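Local atomic coordinates of fructose 1-phosphate kinase (Staphylococcus aureus, PDB entry 2JG5), a protein that probably catalyses the ATP-dependent phosphorylation of fructose 1-phosphate to fructose 1,6-bisphosphate, as a carbohydrate kinase of the pfkB family. Residues P180-L185 / T191-D196; V187-T192 / G203-D208; N90-L93 / T99-N102. All coordinates share one frame; numbering follows the deposited sequence.

How the interactions relate
Interaction 3 comes first along the chain, in the hairpin of strands 88-94 and 98-102, part of the four-stranded mixed sheet that is probably the lid, as in other ribokinase-type kinases. Interactions 1 and 2 follow later and overlap: both use helix 182-188, share Thr191 and Thr192, and have centres about 8 Å apart. They touch directly, Leu185 CD2 lying 3.6 Å from Leu206 CD1, and together they pack the loop between helices 182-188 and 196-208, and the end of the first helix, against the second. Interaction 3 stands apart, its centre about 29 Å and 33 Å from those of interactions 1 and 2. The contacts therefore sample two regions, a sheet at the dimer interface and the helix pair packed beside strand 214-217.

Interaction 1 of 3, residues P180-L185 / T191-D196; sequences PNKDEL and TTVNSD
Lys182 NZ and Val193 N, one from each segment, both bind Glu186 OE2, the first in a salt bridge and the second in a hydrogen bond, so that one carboxylate oxygen ties the first turn of helix 182-188 to the chain returning past it. A second carboxylate shares the ammonium group, although the bond from Lys182 NZ to Asp183 OD1 is weak at 3.3 Å. The lysine leaves the helix with CG anti to its own N (chi1 -177°), then bends twice near its tip; the last methylene is modelled implausibly near the carbonyl of Val193, which makes the exact course of the tail doubtful. Its inner part is sounder, with Lys182 CG 4.1 Å from Val193 CG1. The valine uses its two branches for different partners, since CG2 instead meets Leu185 CB at 4.2 Å. Val199 and Tyr202 of helix 196-208 also pack on Val193, while Leu185 reaches on to Val216 of strand 214-217. The helix start itself is fixed by a capping box. Glu184 N donates to Asn181 OD1 over 2.8 Å, approaching from slightly outside the carbonyl plane, and Asn181 N returns a nearly straight bond (160°) to Glu184 OE1 over 3.1 Å, reaching the carboxylate on its anti side. These two reciprocal bonds hold both side chains in place at the first turn. Asn181-Lys182-Asp183-Glu184 matches the NxxE signature of the pfkB (ribokinase) family, a motif that in relatives is associated with magnesium and phosphate binding near the active site.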
ATOM      1  N   PRO A 180      -3.064 -24.809 -20.690  1.00 32.32           N
ATOM      2  CA  PRO A 180      -4.150 -25.145 -19.775  1.00 32.56           C
ATOM      3  C   PRO A 180      -3.749 -26.217 -18.757  1.00 32.54           C
ATOM      4  O   PRO A 180      -2.718 -26.876 -18.905  1.00 31.98           O
ATOM      5  CB  PRO A 180      -5.228 -25.691 -20.709  1.00 32.64           C
ATOM      6  CG  PRO A 180      -4.450 -26.328 -21.820  1.00 32.44           C
ATOM      7  CD  PRO A 180      -3.256 -25.422 -22.020  1.00 32.78           C
ATOM      8  N   ASN A 181      -4.551 -26.378 -17.716  1.00 32.82           N
ATOM      9  CA  ASN A 181      -4.363 -27.538 -16.849  1.00 33.21           C
ATOM     10  C   ASN A 181      -5.269 -28.692 -17.268  1.00 33.31           C
ATOM     11  O   ASN A 181      -6.217 -28.511 -18.044  1.00 33.31           O
ATOM     12  CB  ASN A 181      -4.490 -27.191 -15.354  1.00 32.94           C
ATOM     13  CG  ASN A 181      -5.759 -26.437 -15.026  1.00 32.89           C
ATOM     14  OD1 ASN A 181      -6.873 -26.895 -15.304  1.00 33.11           O
ATOM     15  ND2 ASN A 181      -5.599 -25.278 -14.406  1.00 32.91           N
ATOM     16  N   LYS A 182      -4.949 -29.880 -16.766  1.00 33.83           N
ATOM     17  CA  LYS A 182      -5.764 -31.069 -16.972  1.00 33.83           C
ATOM     18  C   LYS A 182      -7.252 -30.800 -16.675  1.00 34.00           C
ATOM     19  O   LYS A 182      -8.135 -31.339 -17.357  1.00 34.10           O
ATOM     20  CB  LYS A 182      -5.228 -32.205 -16.102  1.00 33.81           C
ATOM     21  CG  LYS A 182      -5.941 -33.527 -16.254  1.00 34.26           C
ATOM     22  CD  LYS A 182      -5.796 -34.343 -14.974  1.00 35.76           C
ATOM     23  CE  LYS A 182      -7.068 -35.103 -14.655  1.00 35.12           C
ATOM     24  NZ  LYS A 182      -8.257 -34.198 -14.627  1.00 36.47           N
ATOM     25  N   ASP A 183      -7.529 -29.962 -15.674  1.00 33.73           N
ATOM     26  CA  ASP A 183      -8.913 -29.700 -15.272  1.00 33.68           C
ATOM     27  C   ASP A 183      -9.650 -28.807 -16.281  1.00 33.27           C
ATOM     28  O   ASP A 183     -10.833 -29.004 -16.539  1.00 33.17           O
ATOM     29  CB  ASP A 183      -8.976 -29.161 -13.834  1.00 33.85           C
ATOM     30  CG  ASP A 183      -8.449 -30.179 -12.795  1.00 35.05           C
ATOM     31  OD1 ASP A 183      -8.622 -31.413 -12.973  1.00 34.32           O
ATOM     32  OD2 ASP A 183      -7.862 -29.736 -11.782  1.00 36.88           O
ATOM     33  N   GLU A 184      -8.939 -27.851 -16.869  1.00 32.99           N
ATOM     34  CA  GLU A 184      -9.502 -27.033 -17.945  1.00 32.55           C
ATOM     35  C   GLU A 184      -9.806 -27.840 -19.213  1.00 32.24           C
ATOM     36  O   GLU A 184     -10.817 -27.588 -19.870  1.00 31.79           O
ATOM     37  CB  GLU A 184      -8.600 -25.842 -18.251  1.00 32.54           C
ATOM     38  CG  GLU A 184      -8.714 -24.747 -17.210  1.00 32.96           C
ATOM     39  CD  GLU A 184      -7.645 -23.685 -17.321  1.00 33.15           C
ATOM     40  OE1 GLU A 184      -6.500 -24.002 -17.689  1.00 34.25           O
ATOM     41  OE2 GLU A 184      -7.952 -22.517 -17.022  1.00 34.37           O
ATOM     42  N   LEU A 185      -8.943 -28.813 -19.531  1.00 31.88           N
ATOM     43  CA  LEU A 185      -9.179 -29.771 -20.613  1.00 31.51           C
ATOM     44  C   LEU A 185     -10.487 -30.506 -20.401  1.00 31.82           C
ATOM     45  O   LEU A 185     -11.286 -30.634 -21.331  1.00 31.70           O
ATOM     46  CB  LEU A 185      -8.053 -30.804 -20.695  1.00 31.54           C
ATOM     47  CG  LEU A 185      -6.740 -30.492 -21.413  1.00 31.10           C
ATOM     48  CD1 LEU A 185      -5.853 -31.726 -21.389  1.00 30.07           C
ATOM     49  CD2 LEU A 185      -6.977 -30.048 -22.848  1.00 30.06           C
ATOM     50  N   THR A 191     -15.274 -33.920 -20.667  1.00 31.35           N
ATOM     51  CA  THR A 191     -14.888 -35.316 -20.556  1.00 31.15           C
ATOM     52  C   THR A 191     -13.935 -35.476 -19.381  1.00 31.18           C
ATOM     53  O   THR A 191     -13.417 -34.489 -18.866  1.00 31.15           O
ATOM     54  CB  THR A 191     -14.209 -35.820 -21.852  1.00 31.13           C
ATOM     55  OG1 THR A 191     -13.781 -37.171 -21.670  1.00 30.82           O
ATOM     56  CG2 THR A 191     -13.005 -34.962 -22.212  1.00 30.15           C
ATOM     57  N   THR A 192     -13.710 -36.716 -18.962  1.00 31.19           N
ATOM     58  CA  THR A 192     -12.777 -37.015 -17.882  1.00 31.28           C
ATOM     59  C   THR A 192     -11.412 -37.404 -18.461  1.00 31.25           C
ATOM     60  O   THR A 192     -11.310 -38.364 -19.228  1.00 31.55           O
ATOM     61  CB  THR A 192     -13.306 -38.151 -16.991  1.00 31.32           C
ATOM     62  OG1 THR A 192     -13.270 -39.385 -17.719  1.00 31.80           O
ATOM     63  CG2 THR A 192     -14.751 -37.874 -16.547  1.00 31.67           C
ATOM     64  N   VAL A 193     -10.374 -36.657 -18.093  1.00 31.10           N
ATOM     65  CA  VAL A 193      -8.996 -36.935 -18.533  1.00 31.20           C
ATOM     66  C   VAL A 193      -8.207 -37.648 -17.436  1.00 31.13           C
ATOM     67  O   VAL A 193      -7.830 -37.019 -16.450  1.00 31.44           O
ATOM     68  CB  VAL A 193      -8.245 -35.643 -18.908  1.00 31.00           C
ATOM     69  CG1 VAL A 193      -6.845 -35.961 -19.408  1.00 31.18           C
ATOM     70  CG2 VAL A 193      -9.014 -34.859 -19.962  1.00 31.39           C
ATOM     71  N   ASN A 194      -7.940 -38.941 -17.621  1.00 30.83           N
ATOM     72  CA  ASN A 194      -7.360 -39.782 -16.561  1.00 30.76           C
ATOM     73  C   ASN A 194      -6.023 -40.453 -16.907  1.00 30.31           C
ATOM     74  O   ASN A 194      -5.514 -41.271 -16.128  1.00 30.15           O
ATOM     75  CB  ASN A 194      -8.368 -40.860 -16.124  1.00 30.94           C
ATOM     76  CG  ASN A 194      -9.717 -40.278 -15.730  1.00 32.52           C
ATOM     77  OD1 ASN A 194     -10.669 -40.304 -16.520  1.00 33.33           O
ATOM     78  ND2 ASN A 194      -9.803 -39.731 -14.511  1.00 33.24           N
ATOM     79  N   SER A 195      -5.459 -40.132 -18.066  1.00 29.65           N
ATOM     80  CA  SER A 195      -4.205 -40.762 -18.477  1.00 29.40           C
ATOM     81  C   SER A 195      -3.370 -39.864 -19.376  1.00 29.35           C
ATOM     82  O   SER A 195      -3.851 -38.835 -19.849  1.00 29.21           O
ATOM     83  CB  SER A 195      -4.464 -42.110 -19.159  1.00 29.35           C
ATOM     84  OG  SER A 195      -5.239 -41.956 -20.328  1.00 29.44           O
ATOM     85  N   ASP A 196      -2.117 -40.258 -19.599  1.00 29.12           N
ATOM     86  CA  ASP A 196      -1.228 -39.513 -20.475  1.00 29.28           C
ATOM     87  C   ASP A 196      -1.755 -39.527 -21.914  1.00 28.80           C
ATOM     88  O   ASP A 196      -1.719 -38.508 -22.591  1.00 28.66           O
ATOM     89  CB  ASP A 196       0.207 -40.055 -20.385  1.00 29.70           C
ATOM     90  CG  ASP A 196       0.808 -39.929 -18.969  1.00 31.25           C
ATOM     91  OD1 ASP A 196       0.330 -39.085 -18.174  1.00 32.09           O
ATOM     92  OD2 ASP A 196       1.763 -40.685 -18.650  1.00 32.32           O
TER

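Interaction 2 of 3, residues V187-T192 / G203-D208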
ATOM      1  N   VAL A 187     -13.070 -29.532 -18.659  1.00 32.42           N
ATOM      2  CA  VAL A 187     -14.194 -28.624 -18.868  1.00 32.73           C
ATOM      3  C   VAL A 187     -14.384 -28.330 -20.360  1.00 32.87           C
ATOM      4  O   VAL A 187     -15.490 -28.459 -20.879  1.00 32.87           O
ATOM      5  CB  VAL A 187     -14.058 -27.313 -18.055  1.00 32.79           C
ATOM      6  CG1 VAL A 187     -15.276 -26.411 -18.277  1.00 32.81           C
ATOM      7  CG2 VAL A 187     -13.898 -27.618 -16.565  1.00 33.09           C
ATOM      8  N   MET A 188     -13.301 -27.945 -21.035  1.00 33.19           N
ATOM      9  CA  MET A 188     -13.312 -27.664 -22.468  1.00 33.28           C
ATOM     10  C   MET A 188     -14.048 -28.736 -23.243  1.00 32.71           C
ATOM     11  O   MET A 188     -15.087 -28.473 -23.821  1.00 33.16           O
ATOM     12  CB  MET A 188     -11.888 -27.575 -23.016  1.00 33.27           C
ATOM     13  CG  MET A 188     -11.129 -26.300 -22.711  1.00 33.84           C
ATOM     14  SD  MET A 188      -9.580 -26.361 -23.625  1.00 34.92           S
ATOM     15  CE  MET A 188      -8.602 -25.043 -22.873  1.00 35.12           C
ATOM     16  N   PHE A 189     -13.505 -29.949 -23.237  1.00 32.31           N
ATOM     17  CA  PHE A 189     -14.020 -31.044 -24.054  1.00 31.97           C
ATOM     18  C   PHE A 189     -15.082 -31.880 -23.343  1.00 32.02           C
ATOM     19  O   PHE A 189     -15.430 -32.970 -23.807  1.00 31.90           O
ATOM     20  CB  PHE A 189     -12.866 -31.934 -24.517  1.00 31.75           C
ATOM     21  CG  PHE A 189     -11.894 -31.234 -25.422  1.00 31.67           C
ATOM     22  CD1 PHE A 189     -10.741 -30.633 -24.902  1.00 31.33           C
ATOM     23  CD2 PHE A 189     -12.135 -31.161 -26.797  1.00 31.02           C
ATOM     24  CE1 PHE A 189      -9.835 -29.973 -25.741  1.00 31.35           C
ATOM     25  CE2 PHE A 189     -11.238 -30.509 -27.645  1.00 30.88           C
ATOM     26  CZ  PHE A 189     -10.084 -29.912 -27.112  1.00 31.34           C
ATOM     27  N   ASN A 190     -15.597 -31.342 -22.235  1.00 31.94           N
ATOM     28  CA  ASN A 190     -16.561 -32.005 -21.351  1.00 31.95           C
ATOM     29  C   ASN A 190     -16.411 -33.521 -21.226  1.00 31.72           C
ATOM     30  O   ASN A 190     -17.293 -34.295 -21.608  1.00 31.83           O
ATOM     31  CB  ASN A 190     -17.996 -31.615 -21.689  1.00 32.11           C
ATOM     32  CG  ASN A 190     -18.845 -31.466 -20.449  1.00 33.12           C
ATOM     33  OD1 ASN A 190     -18.611 -30.565 -19.633  1.00 34.67           O
ATOM     34  ND2 ASN A 190     -19.824 -32.355 -20.282  1.00 32.24           N
ATOM     35  N   THR A 191     -15.274 -33.920 -20.667  1.00 31.35           N
ATOM     36  CA  THR A 191     -14.888 -35.316 -20.556  1.00 31.15           C
ATOM     37  C   THR A 191     -13.935 -35.476 -19.381  1.00 31.18           C
ATOM     38  O   THR A 191     -13.417 -34.489 -18.866  1.00 31.15           O
ATOM     39  CB  THR A 191     -14.209 -35.820 -21.852  1.00 31.13           C
ATOM     40  OG1 THR A 191     -13.781 -37.171 -21.670  1.00 30.82           O
ATOM     41  CG2 THR A 191     -13.005 -34.962 -22.212  1.00 30.15           C
ATOM     42  N   THR A 192     -13.710 -36.716 -18.962  1.00 31.19           N
ATOM     43  CA  THR A 192     -12.777 -37.015 -17.882  1.00 31.28           C
ATOM     44  C   THR A 192     -11.412 -37.404 -18.461  1.00 31.25           C
ATOM     45  O   THR A 192     -11.310 -38.364 -19.228  1.00 31.55           O
ATOM     46  CB  THR A 192     -13.306 -38.151 -16.991  1.00 31.32           C
ATOM     47  OG1 THR A 192     -13.270 -39.385 -17.719  1.00 31.80           O
ATOM     48  CG2 THR A 192     -14.751 -37.874 -16.547  1.00 31.67           C
ATOM     49  N   GLY A 203      -5.326 -32.535 -26.106  1.00 27.67           N
ATOM     50  CA  GLY A 203      -4.323 -31.507 -26.343  1.00 28.07           C
ATOM     51  C   GLY A 203      -4.026 -31.297 -27.815  1.00 28.56           C
ATOM     52  O   GLY A 203      -3.837 -30.160 -28.256  1.00 28.96           O
ATOM     53  N   ARG A 204      -3.976 -32.387 -28.579  1.00 28.76           N
ATOM     54  CA  ARG A 204      -3.761 -32.307 -30.023  1.00 28.97           C
ATOM     55  C   ARG A 204      -5.001 -31.816 -30.771  1.00 29.04           C
ATOM     56  O   ARG A 204      -4.897 -31.286 -31.881  1.00 29.29           O
ATOM     57  CB  ARG A 204      -3.284 -33.652 -30.584  1.00 29.04           C
ATOM     58  CG  ARG A 204      -2.660 -33.544 -31.979  1.00 29.38           C
ATOM     59  CD  ARG A 204      -1.837 -34.768 -32.320  1.00 29.08           C
ATOM     60  NE  ARG A 204      -0.548 -34.763 -31.632  1.00 29.14           N
ATOM     61  CZ  ARG A 204       0.117 -35.855 -31.269  1.00 29.43           C
ATOM     62  NH1 ARG A 204       1.281 -35.734 -30.644  1.00 29.04           N
ATOM     63  NH2 ARG A 204      -0.387 -37.071 -31.506  1.00 28.85           N
ATOM     64  N   LEU A 205      -6.176 -31.991 -30.169  1.00 29.26           N
ATOM     65  CA  LEU A 205      -7.400 -31.422 -30.733  1.00 29.14           C
ATOM     66  C   LEU A 205      -7.342 -29.895 -30.639  1.00 29.05           C
ATOM     67  O   LEU A 205      -7.854 -29.190 -31.496  1.00 29.03           O
ATOM     68  CB  LEU A 205      -8.639 -31.984 -30.031  1.00 29.08           C
ATOM     69  CG  LEU A 205      -8.917 -33.488 -30.203  1.00 29.28           C
ATOM     70  CD1 LEU A 205      -9.994 -33.941 -29.245  1.00 28.35           C
ATOM     71  CD2 LEU A 205      -9.294 -33.859 -31.635  1.00 28.91           C
ATOM     72  N   LEU A 206      -6.685 -29.401 -29.599  1.00 29.17           N
ATOM     73  CA  LEU A 206      -6.429 -27.973 -29.445  1.00 29.65           C
ATOM     74  C   LEU A 206      -5.444 -27.450 -30.487  1.00 29.89           C
ATOM     75  O   LEU A 206      -5.604 -26.348 -30.997  1.00 30.37           O
ATOM     76  CB  LEU A 206      -5.922 -27.675 -28.032  1.00 29.47           C
ATOM     77  CG  LEU A 206      -6.978 -27.771 -26.934  1.00 28.55           C
ATOM     78  CD1 LEU A 206      -6.302 -27.731 -25.574  1.00 27.57           C
ATOM     79  CD2 LEU A 206      -8.020 -26.645 -27.080  1.00 26.75           C
ATOM     80  N   VAL A 207      -4.434 -28.257 -30.792  1.00 30.52           N
ATOM     81  CA  VAL A 207      -3.498 -28.011 -31.888  1.00 31.06           C
ATOM     82  C   VAL A 207      -4.216 -28.001 -33.257  1.00 31.65           C
ATOM     83  O   VAL A 207      -3.814 -27.263 -34.168  1.00 32.07           O
ATOM     84  CB  VAL A 207      -2.339 -29.049 -31.867  1.00 30.97           C
ATOM     85  CG1 VAL A 207      -1.345 -28.809 -32.998  1.00 30.98           C
ATOM     86  CG2 VAL A 207      -1.609 -29.003 -30.536  1.00 30.72           C
ATOM     87  N   ASP A 208      -5.271 -28.804 -33.399  1.00 31.78           N
ATOM     88  CA  ASP A 208      -6.088 -28.786 -34.615  1.00 32.41           C
ATOM     89  C   ASP A 208      -6.889 -27.490 -34.747  1.00 32.47           C
ATOM     90  O   ASP A 208      -7.071 -26.975 -35.851  1.00 32.19           O
ATOM     91  CB  ASP A 208      -7.040 -29.986 -34.663  1.00 32.53           C
ATOM     92  CG  ASP A 208      -6.312 -31.305 -34.818  1.00 33.76           C
ATOM     93  OD1 ASP A 208      -5.147 -31.302 -35.274  1.00 33.99           O
ATOM     94  OD2 ASP A 208      -6.912 -32.354 -34.494  1.00 35.10           O
TER
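Phe189 drives the far end of its ring against Leu205 and Leu206, joining two successive helices of the pfkB fold where helix 182-188 ends in a Schellman motif. That ending has Asn190 as its positive-phi residue, with Thr191 N bonded to Glu186 O and Asn190 N to Val187 O; Phe189, one residue earlier, is the first to leave helical geometry. With CG anti to the carbonyl carbon (chi1 -64°), the ring stands out toward helix 196-208 as a flat wedge. Its rim fits between two neighbouring leucines. Leu206 CG sits at the ring edge, close to the ring plane and 3.8 Å from Phe189 CZ, whereas Leu205 approaches the ring obliquely, its CB 3.8 Å from Phe189 CE2. Tyr202, on the preceding turn, adds a second aromatic ring, tilted by about 35° to that of Phe189. The isobutyl group of Leu206 is in turn a bump received between Phe189 and Met188, with Val214 and Leu171 packed against it as well. The extended methionine chain crosses this leucine at about a right angle and lays its sulfur beside both methyls: Met188 SD is 3.8 Å from Leu206 CD2 and 4.1 Å from Leu206 CD1.

Interaction 3 of 3, residues N90-L93 / T99-N102; sequences NVKL and TEIN
Lys92 NZ reaches across to the neighbouring strand and donates to Asn102 OD1 over 3.1 Å, coming in 26° off the carbonyl plane. The same ammonium group forms a salt bridge with Glu100 OE1 at 3.1 Å, weak as a hydrogen bond. A bend at chi2 (-67°) turns the lysine over its partner strand, laying Lys92 CD 3.6 Å from Glu100 CG, which packs the aliphatic stems alongside each other below the charged ends. Next to this group the amides of Asn90 and Asn102 stack with their planes 18° apart, and Asn90 OD1 bonds onward to Ala103 N. Beneath these side chains runs an antiparallel beta hairpin, strands 88-94 and 98-102, probably part of the lid, as in other ribokinase-type kinases; here Lys92 and Glu100 form a non-hydrogen-bonded pair between two hydrogen-bonded ones. Val91 and Ile101 exchange two backbone bonds, the shorter from Ile101 N to Val91 O at 2.6 Å; Leu93 and Thr99 exchange two more, with Leu93 N to Thr99 O at 2.7 Å. The face opposite the lysine carries Val91, Leu93, Thr99 and Ile101, where Val91 and Leu93 also meet Ile15 of strand 10-16. Farther out, Thr99 OG1 accepts from Asp23 N of the second subunit, and Phe20 of that subunit packs on Ile101. Residues Glu100 to Asn102 pair in a parallel ladder with a strand of the second subunit, which carries the sheet across the dimer interface.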
ATOM      1  N   ASN A  90      -2.049  -5.766  -3.808  1.00 30.53           N
ATOM      2  CA  ASN A  90      -2.597  -7.009  -3.340  1.00 31.13           C
ATOM      3  C   ASN A  90      -1.970  -7.342  -1.999  1.00 31.20           C
ATOM      4  O   ASN A  90      -0.785  -7.090  -1.797  1.00 31.86           O
ATOM      5  CB  ASN A  90      -2.274  -8.104  -4.345  1.00 30.93           C
ATOM      6  CG  ASN A  90      -2.988  -7.912  -5.659  1.00 31.32           C
ATOM      7  OD1 ASN A  90      -3.842  -7.035  -5.793  1.00 31.59           O
ATOM      8  ND2 ASN A  90      -2.645  -8.739  -6.646  1.00 31.44           N
ATOM      9  N   VAL A  91      -2.764  -7.879  -1.079  1.00 31.58           N
ATOM     10  CA  VAL A  91      -2.264  -8.190   0.264  1.00 31.82           C
ATOM     11  C   VAL A  91      -2.127  -9.699   0.487  1.00 32.30           C
ATOM     12  O   VAL A  91      -3.037 -10.455   0.190  1.00 32.28           O
ATOM     13  CB  VAL A  91      -3.123  -7.531   1.372  1.00 31.55           C
ATOM     14  CG1 VAL A  91      -2.584  -7.875   2.754  1.00 31.06           C
ATOM     15  CG2 VAL A  91      -3.150  -6.022   1.196  1.00 31.09           C
ATOM     16  N   LYS A  92      -0.973 -10.121   1.000  1.00 32.88           N
ATOM     17  CA  LYS A  92      -0.718 -11.518   1.336  1.00 33.43           C
ATOM     18  C   LYS A  92      -0.424 -11.604   2.828  1.00 33.75           C
ATOM     19  O   LYS A  92       0.618 -11.123   3.280  1.00 33.84           O
ATOM     20  CB  LYS A  92       0.484 -12.062   0.540  1.00 33.41           C
ATOM     21  CG  LYS A  92       0.591 -11.580  -0.926  1.00 34.23           C
ATOM     22  CD  LYS A  92      -0.544 -12.115  -1.791  1.00 35.43           C
ATOM     23  CE  LYS A  92      -0.721 -11.305  -3.087  1.00 36.87           C
ATOM     24  NZ  LYS A  92      -1.709 -11.933  -4.036  1.00 35.85           N
ATOM     25  N   LEU A  93      -1.342 -12.194   3.591  1.00 34.04           N
ATOM     26  CA  LEU A  93      -1.182 -12.324   5.046  1.00 34.47           C
ATOM     27  C   LEU A  93      -0.562 -13.658   5.432  1.00 34.75           C
ATOM     28  O   LEU A  93      -1.188 -14.725   5.318  1.00 34.56           O
ATOM     29  CB  LEU A  93      -2.510 -12.134   5.783  1.00 34.27           C
ATOM     30  CG  LEU A  93      -3.275 -10.823   5.603  1.00 35.33           C
ATOM     31  CD1 LEU A  93      -4.561 -10.868   6.402  1.00 34.72           C
ATOM     32  CD2 LEU A  93      -2.427  -9.617   6.003  1.00 36.66           C
ATOM     33  N   THR A  99      -3.222 -16.103   3.434  1.00 36.93           N
ATOM     34  CA  THR A  99      -4.467 -15.444   3.085  1.00 36.33           C
ATOM     35  C   THR A  99      -4.189 -14.327   2.091  1.00 35.88           C
ATOM     36  O   THR A  99      -3.556 -13.347   2.439  1.00 35.92           O
ATOM     37  CB  THR A  99      -5.140 -14.873   4.362  1.00 36.27           C
ATOM     38  OG1 THR A  99      -5.374 -15.938   5.295  1.00 36.68           O
ATOM     39  CG2 THR A  99      -6.449 -14.198   4.039  1.00 35.81           C
ATOM     40  N   GLU A 100      -4.659 -14.487   0.855  1.00 35.41           N
ATOM     41  CA  GLU A 100      -4.502 -13.455  -0.161  1.00 35.11           C
ATOM     42  C   GLU A 100      -5.724 -12.544  -0.221  1.00 34.49           C
ATOM     43  O   GLU A 100      -6.859 -12.999  -0.103  1.00 34.17           O
ATOM     44  CB  GLU A 100      -4.261 -14.079  -1.537  1.00 35.24           C
ATOM     45  CG  GLU A 100      -2.931 -14.811  -1.706  1.00 35.86           C
ATOM     46  CD  GLU A 100      -2.618 -15.172  -3.164  1.00 36.04           C
ATOM     47  OE1 GLU A 100      -3.276 -14.638  -4.085  1.00 35.69           O
ATOM     48  OE2 GLU A 100      -1.693 -15.992  -3.390  1.00 38.40           O
ATOM     49  N   ILE A 101      -5.476 -11.252  -0.387  1.00 34.02           N
ATOM     50  CA  ILE A 101      -6.525 -10.268  -0.647  1.00 33.77           C
ATOM     51  C   ILE A 101      -6.153  -9.509  -1.912  1.00 33.47           C
ATOM     52  O   ILE A 101      -5.284  -8.635  -1.898  1.00 33.57           O
ATOM     53  CB  ILE A 101      -6.741  -9.269   0.529  1.00 33.92           C
ATOM     54  CG1 ILE A 101      -6.919 -10.021   1.851  1.00 33.65           C
ATOM     55  CG2 ILE A 101      -7.964  -8.366   0.248  1.00 33.58           C
ATOM     56  CD1 ILE A 101      -6.642  -9.182   3.075  1.00 34.68           C
ATOM     57  N   ASN A 102      -6.806  -9.876  -3.009  1.00 33.27           N
ATOM     58  CA  ASN A 102      -6.544  -9.297  -4.307  1.00 32.98           C
ATOM     59  C   ASN A 102      -7.492  -8.146  -4.612  1.00 32.62           C
ATOM     60  O   ASN A 102      -8.706  -8.275  -4.442  1.00 32.07           O
ATOM     61  CB  ASN A 102      -6.643 -10.377  -5.380  1.00 33.24           C
ATOM     62  CG  ASN A 102      -5.392 -11.241  -5.462  1.00 34.87           C
ATOM     63  OD1 ASN A 102      -4.763 -11.567  -4.447  1.00 34.90           O
ATOM     64  ND2 ASN A 102      -5.029 -11.624  -6.682  1.00 35.85           N
TER
HETATM   65  O   HOH W   1      -3.223 -15.936   7.882  1.00 55.34           O